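Local coordinates for prephenate dehydratase (Arthrobacter aurescens, PDB 3MWB), which probably catalyses the decarboxylating dehydration of prephenate to 3-phenylpyruvate in L-phenylalanine biosynthesis, and binds L-phenylalanine at its ACT domain, at residues G191-R196 with G253-S258. Numbering follows the deposited sequence.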
# COMPACT_ATOMS: atom_id res chain seq x y z
N GLY A 191 6.99 -19.29 -28.47
CA GLY A 191 6.48 -20.63 -28.80
C GLY A 191 5.87 -21.16 -27.52
O GLY A 191 5.22 -20.41 -26.80
N ALA A 192 6.11 -22.43 -27.20
CA ALA A 192 5.57 -22.98 -25.96
C ALA A 192 6.36 -22.49 -24.75
O ALA A 192 7.56 -22.26 -24.85
CB ALA A 192 5.60 -24.52 -26.01
N LEU A 193 5.68 -22.36 -23.61
CA LEU A 193 6.37 -22.22 -22.32
C LEU A 193 7.17 -23.48 -22.01
O LEU A 193 6.67 -24.58 -22.18
CB LEU A 193 5.37 -22.02 -21.17
CG LEU A 193 4.81 -20.65 -20.83
CD1 LEU A 193 3.89 -20.77 -19.62
CD2 LEU A 193 5.91 -19.64 -20.56
N PRO A 194 8.40 -23.33 -21.54
CA PRO A 194 9.06 -24.57 -21.17
C PRO A 194 8.43 -25.12 -19.88
O PRO A 194 7.73 -24.38 -19.17
CB PRO A 194 10.49 -24.12 -20.91
CG PRO A 194 10.36 -22.77 -20.38
CD PRO A 194 9.19 -22.14 -21.14
N GLU A 195 8.69 -26.38 -19.58
CA GLU A 195 8.15 -27.01 -18.39
C GLU A 195 8.66 -26.31 -17.13
O GLU A 195 9.84 -25.98 -17.04
CB GLU A 195 8.47 -28.50 -18.38
CG GLU A 195 8.11 -29.22 -17.09
CD GLU A 195 7.93 -30.70 -17.30
OE1 GLU A 195 8.81 -31.49 -16.87
OE2 GLU A 195 6.90 -31.08 -17.90
N ARG A 196 7.77 -26.04 -16.18
CA ARG A 196 8.19 -25.42 -14.90
C ARG A 196 9.06 -26.39 -14.09
O ARG A 196 8.97 -27.59 -14.29
CB ARG A 196 6.99 -24.96 -14.07
CG ARG A 196 6.18 -26.07 -13.44
CD ARG A 196 4.81 -25.53 -13.09
NE ARG A 196 3.94 -26.51 -12.45
CZ ARG A 196 2.68 -26.27 -12.11
NH1 ARG A 196 2.13 -25.08 -12.36
NH2 ARG A 196 1.96 -27.22 -11.52
N GLY A 253 9.46 -17.38 -10.20
CA GLY A 253 8.28 -18.12 -10.53
C GLY A 253 8.09 -18.42 -11.99
O GLY A 253 8.82 -17.92 -12.87
N HIS A 254 7.09 -19.24 -12.26
CA HIS A 254 6.78 -19.65 -13.62
C HIS A 254 5.36 -19.17 -13.93
O HIS A 254 4.50 -19.21 -13.06
CB HIS A 254 6.84 -21.15 -13.69
CG HIS A 254 6.66 -21.70 -15.06
ND1 HIS A 254 7.73 -22.07 -15.85
CD2 HIS A 254 5.55 -22.00 -15.77
CE1 HIS A 254 7.27 -22.57 -16.99
NE2 HIS A 254 5.95 -22.53 -16.96
N ALA A 255 5.13 -18.73 -15.17
CA ALA A 255 3.82 -18.19 -15.58
C ALA A 255 2.62 -19.08 -15.20
O ALA A 255 1.54 -18.56 -14.93
CB ALA A 255 3.81 -17.89 -17.07
N THR A 256 2.82 -20.41 -15.20
CA THR A 256 1.74 -21.35 -14.83
C THR A 256 1.43 -21.44 -13.33
O THR A 256 0.32 -21.82 -12.96
CB THR A 256 1.99 -22.76 -15.35
OG1 THR A 256 3.11 -23.33 -14.68
CG2 THR A 256 2.20 -22.73 -16.84
N ASP A 257 2.40 -21.15 -12.47
CA ASP A 257 2.14 -21.02 -11.03
C ASP A 257 0.96 -20.07 -10.85
O ASP A 257 0.94 -18.98 -11.44
CB ASP A 257 3.35 -20.46 -10.31
CG ASP A 257 4.58 -21.35 -10.45
OD1 ASP A 257 4.43 -22.58 -10.56
OD2 ASP A 257 5.68 -20.80 -10.46
N SER A 258 -0.00 -20.46 -10.03
CA SER A 258 -1.25 -19.70 -9.91
C SER A 258 -1.00 -18.26 -9.47
O SER A 258 -1.66 -17.35 -9.98
CB SER A 258 -2.23 -20.39 -8.97
OG SER A 258 -2.59 -21.68 -9.44
O HOH W 1 -0.45 -24.08 -11.96
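NH1 of R196 is linked to T256 both directly and through a water. NH1 of R196 donates a hydrogen bond to OG1 of T256 (3.1 Å), bent to 146° and with the hydroxyl oxygen tilted out of the guanidinium plane, and it also donates to a water at the guanidinium edge, which in turn donates a hydrogen bond to the carbonyl O of T256. The extended chain from CG to NE carries the guanidinium across T256. Near the same nitrogen, OD1 of D257 forms a long salt bridge (R196 NH1 to D257 OD1, 3.8 Å), well out of the guanidinium plane and therefore an attraction of charges alone; D296 adds a weak, long ion pair. At the other end of this side chain, CB of R196 sits over one face of the H254 imidazole, 3.5 Å from the ring centroid in a CH-pi contact. The ring gets there because CG of H254 stands anti to the backbone N (chi1 -175°). H254 opens a type I beta turn, closed by the bond from D257 N to H254 O, and OD2 of D257 accepts a second bond from H254 N (2.8 Å). This turn leads from ACT-domain strand 245-252 into helix 258-270, while 191-196 belongs to the linker between strand 181-188 of the dehydratase part and the first ACT strand, 200-207; the contact joins this linker to the ACT domain. Replacing H254 by an alanine would remove the ring and would probably leave CB of R196 without its aromatic partner and a gap next to the linker. Beside the ring, CD1 of L193 packs on CB of A255 and on CG2 of T256, each 3.8 Å away. F276 of strand 275-281 touches both L193 and A255, and I309 and L310 of a second subunit pack against this apolar patch.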